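Local coordinates for endo-1,4-beta-xylanase (Bacteroides thetaiotaomicron VPI-5482, PDB 3KST), which probably hydrolyses O-glycosidic bonds in xylan-type polysaccharides as a calcium-binding glycoside hydrolase of family 43, at residues N33-A38 with C52-D57; L183-V188 with Y210-Y215; D72-W77 with Y97-H102; P236-D241 with V293-T298. One frame throughout, in Å; residues are numbered along the deposited sequence.

Interaction 1. Residues N33-A38 with C52-D57; sequences NNKYYA and CFSSDD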
loop_
_atom_site.group_PDB
_atom_site.type_symbol
_atom_site.label_atom_id
_atom_site.label_comp_id
_atom_site.label_asym_id
_atom_site.label_seq_id
_atom_site.Cartn_x
_atom_site.Cartn_y
_atom_site.Cartn_z
ATOM N N ASN A 33 16.986 5.625 6.564
ATOM C CA ASN A 33 18.041 6.570 7.001
ATOM C C ASN A 33 17.512 7.912 7.562
ATOM O O ASN A 33 17.803 9.009 7.036
ATOM C CB ASN A 33 19.054 6.795 5.873
ATOM C CG ASN A 33 20.360 7.390 6.377
ATOM O OD1 ASN A 33 20.634 8.568 6.169
ATOM N ND2 ASN A 33 21.128 6.595 7.105
ATOM N N ASN A 34 16.705 7.798 8.612
ATOM C CA ASN A 34 16.106 8.946 9.307
ATOM C C ASN A 34 15.270 9.867 8.398
ATOM O O ASN A 34 15.218 11.076 8.603
ATOM C CB ASN A 34 17.225 9.751 9.989
ATOM N N LYS A 35 14.600 9.294 7.394
ATOM C CA LYS A 35 13.854 10.107 6.414
ATOM C C LYS A 35 12.653 9.319 5.912
ATOM O O LYS A 35 12.802 8.136 5.597
ATOM C CB LYS A 35 14.807 10.453 5.244
ATOM C CG LYS A 35 14.517 11.728 4.451
ATOM C CD LYS A 35 14.696 12.982 5.309
ATOM C CE LYS A 35 15.360 14.172 4.558
ATOM N NZ LYS A 35 14.530 14.772 3.516
ATOM N N TYR A 36 11.485 9.961 5.861
ATOM C CA TYR A 36 10.250 9.336 5.344
ATOM C C TYR A 36 10.177 9.506 3.847
ATOM O O TYR A 36 10.469 10.580 3.356
ATOM C CB TYR A 36 9.013 9.950 5.987
ATOM C CG TYR A 36 9.033 9.798 7.491
ATOM C CD1 TYR A 36 8.741 8.574 8.100
ATOM C CD2 TYR A 36 9.345 10.882 8.320
ATOM C CE1 TYR A 36 8.746 8.430 9.485
ATOM C CE2 TYR A 36 9.372 10.734 9.728
ATOM C CZ TYR A 36 9.081 9.508 10.293
ATOM O OH TYR A 36 9.080 9.372 11.658
ATOM N N TYR A 37 9.783 8.450 3.132
ATOM C CA TYR A 37 9.648 8.473 1.671
ATOM C C TYR A 37 8.278 7.943 1.303
ATOM O O TYR A 37 7.950 6.809 1.671
ATOM C CB TYR A 37 10.725 7.630 0.992
ATOM C CG TYR A 37 12.126 8.102 1.262
ATOM C CD1 TYR A 37 12.714 9.073 0.453
ATOM C CD2 TYR A 37 12.858 7.598 2.324
ATOM C CE1 TYR A 37 14.018 9.532 0.683
ATOM C CE2 TYR A 37 14.167 8.045 2.571
ATOM C CZ TYR A 37 14.738 9.008 1.755
ATOM O OH TYR A 37 16.028 9.451 1.992
ATOM N N ALA A 38 7.479 8.760 0.616
ATOM C CA ALA A 38 6.114 8.398 0.225
ATOM C C ALA A 38 6.031 8.161 -1.254
ATOM O O ALA A 38 6.600 8.914 -2.026
ATOM C CB ALA A 38 5.122 9.492 0.589
ATOM N N CYS A 52 8.160 10.374 -6.017
ATOM C CA CYS A 52 8.742 10.150 -4.694
ATOM C C CYS A 52 8.611 11.465 -3.929
ATOM O O CYS A 52 8.966 12.496 -4.458
ATOM C CB CYS A 52 10.221 9.780 -4.748
ATOM S SG CYS A 52 10.961 9.643 -3.101
ATOM N N PHE A 53 8.062 11.408 -2.725
ATOM C CA PHE A 53 8.027 12.569 -1.810
ATOM C C PHE A 53 8.826 12.197 -0.573
ATOM O O PHE A 53 8.765 11.042 -0.145
ATOM C CB PHE A 53 6.595 12.907 -1.389
ATOM C CG PHE A 53 5.688 13.226 -2.533
ATOM C CD1 PHE A 53 5.036 12.201 -3.205
ATOM C CD2 PHE A 53 5.460 14.542 -2.925
ATOM C CE1 PHE A 53 4.167 12.479 -4.285
ATOM C CE2 PHE A 53 4.607 14.849 -3.985
ATOM C CZ PHE A 53 3.946 13.802 -4.682
ATOM N N SER A 54 9.576 13.147 0.009
ATOM C CA SER A 54 10.267 12.901 1.276
ATOM C C SER A 54 9.865 13.927 2.343
ATOM O O SER A 54 9.418 15.026 2.027
ATOM C CB SER A 54 11.794 12.875 1.128
ATOM O OG SER A 54 12.334 14.169 0.960
ATOM N N SER A 55 10.094 13.552 3.594
ATOM C CA SER A 55 9.734 14.355 4.776
ATOM C C SER A 55 10.561 14.008 6.009
ATOM O O SER A 55 10.954 12.841 6.189
ATOM C CB SER A 55 8.259 14.142 5.110
ATOM O OG SER A 55 7.845 14.808 6.310
ATOM N N ASP A 56 10.785 15.025 6.848
ATOM C CA ASP A 56 11.455 14.904 8.137
ATOM C C ASP A 56 10.469 14.732 9.306
ATOM O O ASP A 56 10.814 14.135 10.344
ATOM C CB ASP A 56 12.283 16.178 8.401
ATOM C CG ASP A 56 13.433 16.346 7.438
ATOM O OD1 ASP A 56 14.132 15.354 7.182
ATOM O OD2 ASP A 56 13.687 17.475 6.974
ATOM N N ASP A 57 9.242 15.227 9.116
ATOM C CA ASP A 57 8.233 15.334 10.188
ATOM C C ASP A 57 6.823 14.792 9.905
ATOM O O ASP A 57 5.949 14.918 10.767
ATOM C CB ASP A 57 8.154 16.825 10.572
ATOM C CG ASP A 57 7.669 17.738 9.410
ATOM O OD1 ASP A 57 7.208 17.242 8.341
ATOM O OD2 ASP A 57 7.779 18.968 9.551
#
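K35 meets D56 at the open end of a pair of antiparallel strands. Its side chain, bent at chi2, chi3 and chi4, brings CD and CE to the carboxylate, and NZ ends 3.7 Å from D56 OD1, a long salt bridge. Y36 forms a hydrogen-bonded pair with S55: Y36 N donates to S55 O at 2.9 Å, and S55 N to Y36 O. With CG beside its own backbone N (chi1 -59°), the Y36 ring turns its edge to D56 O; the phenol OH goes on to the backbone of K258. Just past this pair, S55 OG accepts from D57 N in an ST turn and also hydrogen-bonds N60 O. On the other face of the sheet Y37 stands beside S54 in a non-hydrogen-bonded pair. Its ring edge receives C52 SG, 4.0 Å from Y37 CD1, a sulfur-aromatic contact, while S54 OG is bound by E64. A38 closes the run opposite F53: A38 N to F53 O is short at 2.7 Å, the N-H...O angle from F53 N to A38 O is 170°, and A38 CB packs 4.2 Å from F53 CB. The arrangement is that of a beta hairpin within one antiparallel blade of the five-bladed beta-propeller of family 43.

Interaction 2. Residues L183-V188 with Y210-Y215; sequences LLQGKV and YENKGY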
loop_
_atom_site.group_PDB
_atom_site.type_symbol
_atom_site.label_atom_id
_atom_site.label_comp_id
_atom_site.label_asym_id
_atom_site.label_seq_id
_atom_site.Cartn_x
_atom_site.Cartn_y
_atom_site.Cartn_z
ATOM N N LEU A 183 -19.401 -4.876 1.460
ATOM C CA LEU A 183 -20.264 -5.012 0.301
ATOM C C LEU A 183 -21.211 -3.801 0.141
ATOM O O LEU A 183 -22.410 -3.957 -0.132
ATOM C CB LEU A 183 -21.052 -6.342 0.405
ATOM C CG LEU A 183 -20.194 -7.625 0.478
ATOM C CD1 LEU A 183 -21.026 -8.841 0.867
ATOM C CD2 LEU A 183 -19.478 -7.843 -0.829
ATOM N N LEU A 184 -20.666 -2.599 0.341
ATOM C CA LEU A 184 -21.384 -1.368 0.046
ATOM C C LEU A 184 -21.429 -1.119 -1.475
ATOM O O LEU A 184 -22.439 -0.633 -1.984
ATOM C CB LEU A 184 -20.780 -0.184 0.801
ATOM C CG LEU A 184 -20.913 -0.122 2.323
ATOM C CD1 LEU A 184 -19.963 0.942 2.893
ATOM C CD2 LEU A 184 -22.367 0.157 2.782
ATOM N N GLN A 185 -20.349 -1.433 -2.205
ATOM C CA GLN A 185 -20.313 -1.255 -3.656
ATOM C C GLN A 185 -19.358 -2.268 -4.288
ATOM O O GLN A 185 -18.206 -2.327 -3.894
ATOM C CB GLN A 185 -19.886 0.166 -4.008
ATOM C CG GLN A 185 -19.850 0.455 -5.473
ATOM C CD GLN A 185 -19.571 1.921 -5.798
ATOM O OE1 GLN A 185 -19.894 2.825 -5.022
ATOM N NE2 GLN A 185 -18.986 2.160 -6.962
ATOM N N GLY A 186 -19.847 -3.060 -5.239
ATOM C CA GLY A 186 -19.031 -4.079 -5.876
ATOM C C GLY A 186 -18.671 -5.185 -4.903
ATOM O O GLY A 186 -19.258 -5.301 -3.830
ATOM N N LYS A 187 -17.697 -6.007 -5.300
ATOM C CA LYS A 187 -17.192 -7.116 -4.476
ATOM C C LYS A 187 -15.677 -6.951 -4.559
ATOM O O LYS A 187 -15.051 -7.400 -5.514
ATOM C CB LYS A 187 -17.680 -8.449 -5.032
ATOM C CG LYS A 187 -17.333 -9.603 -4.142
ATOM C CD LYS A 187 -17.891 -10.926 -4.639
ATOM C CE LYS A 187 -17.608 -12.019 -3.638
ATOM N NZ LYS A 187 -18.270 -13.315 -3.907
ATOM N N VAL A 188 -15.112 -6.265 -3.559
ATOM C CA VAL A 188 -13.707 -5.846 -3.570
ATOM C C VAL A 188 -13.014 -5.947 -2.218
ATOM O O VAL A 188 -13.510 -5.381 -1.255
ATOM C CB VAL A 188 -13.604 -4.340 -4.013
ATOM C CG1 VAL A 188 -12.143 -3.794 -3.917
ATOM C CG2 VAL A 188 -14.168 -4.130 -5.430
ATOM N N TYR A 210 -13.201 1.778 -4.615
ATOM C CA TYR A 210 -12.586 3.005 -4.033
ATOM C C TYR A 210 -13.463 4.264 -4.169
ATOM O O TYR A 210 -13.357 5.196 -3.359
ATOM C CB TYR A 210 -11.164 3.250 -4.575
ATOM C CG TYR A 210 -11.077 3.859 -5.941
ATOM C CD1 TYR A 210 -11.144 5.269 -6.111
ATOM C CD2 TYR A 210 -10.935 3.068 -7.074
ATOM C CE1 TYR A 210 -11.071 5.860 -7.389
ATOM C CE2 TYR A 210 -10.863 3.651 -8.372
ATOM C CZ TYR A 210 -10.923 5.038 -8.510
ATOM O OH TYR A 210 -10.839 5.592 -9.762
ATOM N N GLU A 211 -14.294 4.293 -5.216
ATOM C CA GLU A 211 -15.218 5.400 -5.454
ATOM C C GLU A 211 -16.319 5.540 -4.415
ATOM O O GLU A 211 -16.932 6.593 -4.334
ATOM C CB GLU A 211 -15.813 5.302 -6.851
ATOM C CG GLU A 211 -14.766 5.585 -7.945
ATOM C CD GLU A 211 -15.336 5.630 -9.352
ATOM O OE1 GLU A 211 -16.542 5.311 -9.562
ATOM O OE2 GLU A 211 -14.554 6.004 -10.258
ATOM N N ASN A 212 -16.587 4.494 -3.637
ATOM C CA ASN A 212 -17.628 4.557 -2.614
ATOM C C ASN A 212 -17.155 5.362 -1.418
ATOM O O ASN A 212 -16.019 5.182 -0.966
ATOM C CB ASN A 212 -18.030 3.154 -2.140
ATOM C CG ASN A 212 -19.393 3.144 -1.498
ATOM O OD1 ASN A 212 -19.499 3.235 -0.297
ATOM N ND2 ASN A 212 -20.442 3.076 -2.314
ATOM N N LYS A 213 -18.017 6.214 -0.849
ATOM C CA LYS A 213 -17.645 6.949 0.382
ATOM C C LYS A 213 -17.318 6.034 1.562
ATOM O O LYS A 213 -16.652 6.468 2.489
ATOM C CB LYS A 213 -18.721 7.977 0.812
ATOM C CG LYS A 213 -18.862 9.100 -0.143
ATOM C CD LYS A 213 -20.071 9.935 0.209
ATOM C CE LYS A 213 -20.231 11.092 -0.721
ATOM N NZ LYS A 213 -21.529 11.743 -0.468
ATOM N N GLY A 214 -17.851 4.800 1.512
ATOM C CA GLY A 214 -17.644 3.739 2.469
ATOM C C GLY A 214 -16.459 2.826 2.234
ATOM O O GLY A 214 -16.349 1.766 2.928
ATOM N N TYR A 215 -15.576 3.189 1.287
ATOM C CA TYR A 215 -14.256 2.525 1.179
ATOM C C TYR A 215 -13.695 2.539 2.606
ATOM O O TYR A 215 -13.776 3.582 3.312
ATOM C CB TYR A 215 -13.310 3.301 0.266
ATOM C CG TYR A 215 -12.110 2.555 -0.314
ATOM C CD1 TYR A 215 -12.256 1.324 -0.964
ATOM C CD2 TYR A 215 -10.859 3.157 -0.358
ATOM C CE1 TYR A 215 -11.150 0.664 -1.562
ATOM C CE2 TYR A 215 -9.743 2.503 -0.948
ATOM C CZ TYR A 215 -9.912 1.262 -1.543
ATOM O OH TYR A 215 -8.845 0.645 -2.120
HETATM O O HOH W 1 -18.936 4.712 -8.607
#
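Q185 and N212 reach each other because both side chains leave the backbone with CG anti to N (chi1 -179° in Q185), and Q185 stays extended beyond CG, carrying its amide past the N212 side chain. The meeting joins two loops of the five-bladed propeller of family 43, one entering strand 189-197 and the other linking strands 200-207 and 216-222. N212 ND2 donates to Q185 OE1 at 2.8 Å along an almost straight N-H line (174°). The acceptor lies in the amide plane of N212, and the donor sits in the carbonyl plane of Q185 on a lone pair. The bond thus lies in both amide planes although these are nearly perpendicular, 83° apart.

The side-chain oxygen of N212 shapes its own loop. N212 OD1 accepts from G214 N at 2.9 Å, an Asx turn, inside a type I turn that runs from N212 to Y215 and is closed by Y215 N on N212 O. One side chain therefore both shapes its loop and ties it to the other. L184 lies next to this turn, its CD1 3.7 Å from G214 CA. Both L184 N and Q185 N are held by N208 OD1. At the end of the turn, Y215 OH hydrogen-bonds E190, the predicted proton donor, so the tied loops border the probable active site. A second link between the loops is made through water: Q185 NE2 donates to it at 3.0 Å, and the water in turn donates to E211 OE1 at 2.6 Å.

Interaction 3. Residues D72-W77 with Y97-H102; sequences DSYGTW and YSAEEH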
loop_
_atom_site.group_PDB
_atom_site.type_symbol
_atom_site.label_atom_id
_atom_site.label_comp_id
_atom_site.label_asym_id
_atom_site.label_seq_id
_atom_site.Cartn_x
_atom_site.Cartn_y
_atom_site.Cartn_z
ATOM N N ASP A 72 10.807 3.089 -18.613
ATOM C CA ASP A 72 11.649 2.113 -17.889
ATOM C C ASP A 72 10.884 0.925 -17.344
ATOM O O ASP A 72 11.442 0.122 -16.593
ATOM C CB ASP A 72 12.358 2.802 -16.730
ATOM C CG ASP A 72 13.347 3.797 -17.183
ATOM O OD1 ASP A 72 14.032 3.542 -18.216
ATOM O OD2 ASP A 72 13.443 4.836 -16.510
ATOM N N SER A 73 9.645 0.756 -17.765
ATOM C CA SER A 73 8.811 -0.297 -17.220
ATOM C C SER A 73 7.914 -0.913 -18.254
ATOM O O SER A 73 7.702 -0.364 -19.321
ATOM C CB SER A 73 7.925 0.368 -16.157
ATOM O OG SER A 73 6.860 -0.458 -15.715
ATOM N N TYR A 74 7.386 -2.071 -17.893
ATOM C CA TYR A 74 6.283 -2.703 -18.590
ATOM C C TYR A 74 5.121 -1.722 -18.500
ATOM O O TYR A 74 4.938 -1.139 -17.454
ATOM C CB TYR A 74 5.852 -3.955 -17.836
ATOM C CG TYR A 74 4.608 -4.604 -18.356
ATOM C CD1 TYR A 74 4.628 -5.360 -19.545
ATOM C CD2 TYR A 74 3.392 -4.485 -17.666
ATOM C CE1 TYR A 74 3.471 -5.970 -20.028
ATOM C CE2 TYR A 74 2.236 -5.115 -18.128
ATOM C CZ TYR A 74 2.270 -5.829 -19.317
ATOM O OH TYR A 74 1.113 -6.433 -19.739
ATOM N N GLY A 75 4.413 -1.526 -19.605
ATOM C CA GLY A 75 3.201 -0.700 -19.671
ATOM C C GLY A 75 3.259 0.789 -19.922
ATOM O O GLY A 75 4.273 1.462 -19.737
ATOM N N THR A 76 2.114 1.327 -20.328
ATOM C CA THR A 76 1.974 2.746 -20.605
ATOM C C THR A 76 0.858 3.436 -19.848
ATOM O O THR A 76 0.747 4.661 -19.981
ATOM C CB THR A 76 1.777 2.992 -22.109
ATOM O OG1 THR A 76 0.518 2.448 -22.512
ATOM C CG2 THR A 76 2.920 2.348 -22.890
ATOM N N TRP A 77 0.072 2.693 -19.063
ATOM C CA TRP A 77 -1.072 3.231 -18.310
ATOM C C TRP A 77 -1.322 2.417 -17.058
ATOM O O TRP A 77 -0.783 1.311 -16.899
ATOM C CB TRP A 77 -2.332 3.248 -19.193
ATOM C CG TRP A 77 -2.789 1.894 -19.645
ATOM C CD1 TRP A 77 -2.409 1.224 -20.795
ATOM C CD2 TRP A 77 -3.686 1.013 -18.951
ATOM N NE1 TRP A 77 -3.043 0.004 -20.860
ATOM C CE2 TRP A 77 -3.817 -0.159 -19.741
ATOM C CE3 TRP A 77 -4.406 1.098 -17.741
ATOM C CZ2 TRP A 77 -4.629 -1.219 -19.367
ATOM C CZ3 TRP A 77 -5.229 0.031 -17.370
ATOM C CH2 TRP A 77 -5.329 -1.120 -18.176
ATOM N N TYR A 97 4.756 -2.825 -7.892
ATOM C CA TYR A 97 3.678 -1.961 -8.396
ATOM C C TYR A 97 2.793 -2.656 -9.413
ATOM O O TYR A 97 3.071 -3.785 -9.795
ATOM C CB TYR A 97 4.310 -0.723 -9.027
ATOM C CG TYR A 97 5.220 -0.989 -10.211
ATOM C CD1 TYR A 97 6.549 -1.433 -10.033
ATOM C CD2 TYR A 97 4.770 -0.792 -11.514
ATOM C CE1 TYR A 97 7.415 -1.681 -11.143
ATOM C CE2 TYR A 97 5.634 -1.016 -12.652
ATOM C CZ TYR A 97 6.956 -1.460 -12.443
ATOM O OH TYR A 97 7.789 -1.685 -13.525
ATOM N N SER A 98 1.724 -1.966 -9.820
ATOM C CA SER A 98 0.830 -2.417 -10.850
ATOM C C SER A 98 1.005 -1.528 -12.056
ATOM O O SER A 98 1.293 -0.366 -11.927
ATOM C CB SER A 98 -0.604 -2.356 -10.363
ATOM O OG SER A 98 -0.750 -3.115 -9.180
ATOM N N ALA A 99 0.868 -2.099 -13.239
ATOM C CA ALA A 99 0.935 -1.361 -14.499
ATOM C C ALA A 99 0.090 -2.145 -15.499
ATOM O O ALA A 99 0.280 -3.344 -15.633
ATOM C CB ALA A 99 2.411 -1.185 -14.980
ATOM N N GLU A 100 -0.873 -1.488 -16.158
ATOM C CA GLU A 100 -1.850 -2.147 -17.055
ATOM C C GLU A 100 -2.532 -3.395 -16.439
ATOM O O GLU A 100 -2.742 -4.407 -17.123
ATOM C CB GLU A 100 -1.239 -2.504 -18.420
ATOM C CG GLU A 100 -0.514 -1.393 -19.138
ATOM C CD GLU A 100 -0.337 -1.605 -20.638
ATOM O OE1 GLU A 100 -0.796 -2.637 -21.190
ATOM O OE2 GLU A 100 0.253 -0.709 -21.278
ATOM N N GLU A 101 -2.864 -3.307 -15.144
ATOM C CA GLU A 101 -3.489 -4.380 -14.388
ATOM C C GLU A 101 -2.631 -5.661 -14.280
ATOM O O GLU A 101 -3.186 -6.752 -14.190
ATOM C CB GLU A 101 -4.928 -4.672 -14.900
ATOM C CG GLU A 101 -5.878 -3.488 -14.649
ATOM C CD GLU A 101 -7.222 -3.608 -15.318
ATOM O OE1 GLU A 101 -7.273 -3.846 -16.550
ATOM O OE2 GLU A 101 -8.233 -3.412 -14.613
ATOM N N HIS A 102 -1.302 -5.508 -14.274
ATOM C CA HIS A 102 -0.360 -6.621 -14.039
ATOM C C HIS A 102 0.588 -6.163 -12.949
ATOM O O HIS A 102 0.813 -4.947 -12.786
ATOM C CB HIS A 102 0.396 -7.029 -15.313
ATOM C CG HIS A 102 -0.496 -7.625 -16.343
ATOM N ND1 HIS A 102 -1.321 -6.868 -17.139
ATOM C CD2 HIS A 102 -0.732 -8.919 -16.671
ATOM C CE1 HIS A 102 -2.014 -7.666 -17.937
ATOM N NE2 HIS A 102 -1.677 -8.916 -17.669
HETATM O O HOH W 2 0.561 -0.007 -23.920
HETATM O O HOH W 3 -3.111 -1.490 -23.422
#
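The tight type I' turn A99-H102, which joins strands 92-99 and 102-108 of one propeller blade, is packed against by the loop D72-W77 that leads into the same blade. E100 CG lies over one face of the W77 indole, 3.5 Å from the centroid of the five-membered ring, a CH-pi contact, and the carboxylate plane is only 20° from the ring plane. E100 OE2 accepts from T76 N at 2.9 Å on its anti side, and a water bridges the same oxygen to T76 OG1. The backbone adds E100 N to W77 O, also 2.9 Å, so both ends of the glutamate are gripped. On the other flank, the edge of Y74 is directed at the face of H102 in an offset edge-to-face pair, with planes at 76°; H102 ND1 itself donates to E100 O. Deeper in, Y97 OH donates to S73 OG at 2.7 Å, and S73 OG in turn donates a hydrogen bond to Y74 O, so the hydroxyl links the strand's tyrosine to the loop backbone. The side chain of Y97 is about 7 Å from that of the calcium ligand E83. The arrangement is that of a two-residue type I' beta hairpin in a propeller blade, contacted by the segment leading into that blade.

Interaction 4. Residues P236-D241 with V293-T298; sequences PLLQGD and VTISGT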
loop_
_atom_site.group_PDB
_atom_site.type_symbol
_atom_site.label_atom_id
_atom_site.label_comp_id
_atom_site.label_asym_id
_atom_site.label_seq_id
_atom_site.Cartn_x
_atom_site.Cartn_y
_atom_site.Cartn_z
ATOM N N PRO A 236 -15.052 -2.431 10.298
ATOM C CA PRO A 236 -13.765 -1.841 9.881
ATOM C C PRO A 236 -13.017 -1.006 10.934
ATOM O O PRO A 236 -13.622 -0.473 11.879
ATOM C CB PRO A 236 -14.163 -0.970 8.704
ATOM C CG PRO A 236 -15.562 -0.524 8.999
ATOM C CD PRO A 236 -16.194 -1.612 9.835
ATOM N N LEU A 237 -11.698 -0.928 10.767
ATOM C CA LEU A 237 -10.840 -0.081 11.600
ATOM C C LEU A 237 -10.975 1.389 11.218
ATOM O O LEU A 237 -10.793 2.252 12.079
ATOM C CB LEU A 237 -9.355 -0.460 11.468
ATOM C CG LEU A 237 -8.780 -1.674 12.208
ATOM C CD1 LEU A 237 -9.786 -2.783 12.383
ATOM C CD2 LEU A 237 -7.456 -2.146 11.536
ATOM N N LEU A 238 -11.257 1.664 9.936
ATOM C CA LEU A 238 -11.308 3.019 9.391
ATOM C C LEU A 238 -12.290 3.044 8.226
ATOM O O LEU A 238 -12.098 2.336 7.273
ATOM C CB LEU A 238 -9.916 3.428 8.875
ATOM C CG LEU A 238 -9.817 4.785 8.126
ATOM C CD1 LEU A 238 -10.141 5.889 9.089
ATOM C CD2 LEU A 238 -8.452 5.003 7.441
ATOM N N GLN A 239 -13.342 3.851 8.329
ATOM C CA GLN A 239 -14.350 4.027 7.280
ATOM C C GLN A 239 -14.909 5.461 7.446
ATOM O O GLN A 239 -16.019 5.686 7.951
ATOM C CB GLN A 239 -15.410 2.921 7.359
ATOM C CG GLN A 239 -16.456 2.942 6.243
ATOM C CD GLN A 239 -17.448 1.796 6.338
ATOM O OE1 GLN A 239 -18.084 1.611 7.364
ATOM N NE2 GLN A 239 -17.607 1.044 5.253
ATOM N N GLY A 240 -14.067 6.417 7.067
ATOM C CA GLY A 240 -14.337 7.851 7.160
ATOM C C GLY A 240 -13.865 8.348 8.520
ATOM O O GLY A 240 -14.161 7.691 9.534
ATOM N N ASP A 241 -13.160 9.493 8.543
ATOM C CA ASP A 241 -12.678 10.138 9.785
ATOM C C ASP A 241 -13.718 11.166 10.193
ATOM O O ASP A 241 -14.023 12.077 9.422
ATOM C CB ASP A 241 -11.351 10.854 9.586
ATOM C CG ASP A 241 -10.837 11.487 10.867
ATOM O OD1 ASP A 241 -10.590 10.728 11.822
ATOM O OD2 ASP A 241 -10.692 12.727 10.908
ATOM N N VAL A 293 -5.689 -4.539 16.574
ATOM C CA VAL A 293 -5.161 -3.412 15.785
ATOM C C VAL A 293 -6.087 -2.192 15.912
ATOM O O VAL A 293 -7.314 -2.352 15.984
ATOM C CB VAL A 293 -5.001 -3.801 14.285
ATOM C CG1 VAL A 293 -4.312 -2.696 13.480
ATOM C CG2 VAL A 293 -4.207 -5.086 14.141
ATOM N N THR A 294 -5.500 -0.990 15.953
ATOM C CA THR A 294 -6.250 0.276 15.983
ATOM C C THR A 294 -5.633 1.277 15.020
ATOM O O THR A 294 -4.406 1.314 14.828
ATOM C CB THR A 294 -6.328 0.985 17.397
ATOM O OG1 THR A 294 -5.025 1.388 17.835
ATOM C CG2 THR A 294 -6.958 0.078 18.407
ATOM N N ILE A 295 -6.506 2.009 14.348
ATOM C CA ILE A 295 -6.140 3.143 13.516
ATOM C C ILE A 295 -6.957 4.241 14.200
ATOM O O ILE A 295 -8.190 4.116 14.313
ATOM C CB ILE A 295 -6.535 2.966 12.049
ATOM C CG1 ILE A 295 -5.673 1.899 11.385
ATOM C CG2 ILE A 295 -6.368 4.299 11.278
ATOM C CD1 ILE A 295 -6.213 1.517 9.980
ATOM N N SER A 296 -6.269 5.266 14.675
ATOM C CA SER A 296 -6.882 6.319 15.491
ATOM C C SER A 296 -6.104 7.632 15.509
ATOM O O SER A 296 -5.078 7.791 14.846
ATOM C CB SER A 296 -7.007 5.790 16.929
ATOM O OG SER A 296 -5.724 5.620 17.482
ATOM N N GLY A 297 -6.615 8.585 16.282
ATOM C CA GLY A 297 -5.945 9.857 16.470
ATOM C C GLY A 297 -6.326 10.938 15.496
ATOM O O GLY A 297 -6.983 10.711 14.469
ATOM N N THR A 298 -5.909 12.151 15.845
ATOM C CA THR A 298 -6.156 13.323 15.029
ATOM C C THR A 298 -5.399 13.137 13.714
ATOM O O THR A 298 -4.222 12.782 13.727
ATOM C CB THR A 298 -5.672 14.620 15.715
ATOM O OG1 THR A 298 -6.183 14.684 17.066
ATOM C CG2 THR A 298 -6.120 15.871 14.925
HETATM O O HOH W 4 -9.362 1.651 14.551
HETATM O O HOH W 5 -10.553 4.864 12.492
#
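L237 packs its CD2 against V293 CG1 at 3.7 Å, the two side chains crossing at about a right angle. The contact lays a loop that follows strand 230-231 against strand 293-305 of the neighbouring sheet in the family 43 beta-propeller. I295 supplies the second hydrophobic partner: with CG1 beside the backbone N (chi1 -70°) and the chain extended to its end, its CD1 arrives 4.0 Å from L237 CB and 4.3 Å from L238 CB. One methyl group thus lies against both leucines.

No direct hydrogen bond links the two backbones; water does so instead. One water donates to L237 O at 2.9 Å and accepts from I295 N, while a second donates both to L237 O and to I295 O, so L237 O accepts two hydrogen bonds from water.

Around this first shell, L237 and L238 both face V217 in a classic beta bulge, consistent with both successive leucines pointing toward strand 293-305. Y219 flanks L237, whereas F266 lies on L238, and F285 lies on both V293 and I295, extending the apolar layer between the sheets. The side chain of L238 is about 9 Å from that of H251, a calcium ligand, which places the layer near the metal site without forming part of it.

At the far end the two segments share a cation. K283 NZ makes a salt bridge with D241 OD1 and a hydrogen bond with G297 O, joining two oxygens that lie 4.5 Å from each other.

From the N terminus the contacts follow one another without nesting or crossing. Interaction 1 closes a short loop within a hairpin of the large mixed sheet. Interaction 3 then fastens the chain entering the three-stranded sheet to that sheet's last turn. Interaction 2 bridges 22 residues, tying the approach to strand 189-197 to a later loop of the same four-stranded sheet. Interaction 4 makes the longest closure, 52 residues, and brings the chain back to the mixed sheet of interaction 1. Interactions 2 and 4 touch, Q239 NE2 probably donating to G214 O. Interactions 1 and 2 lie on opposite sides of the chain's centre, as do interactions 3 and 4.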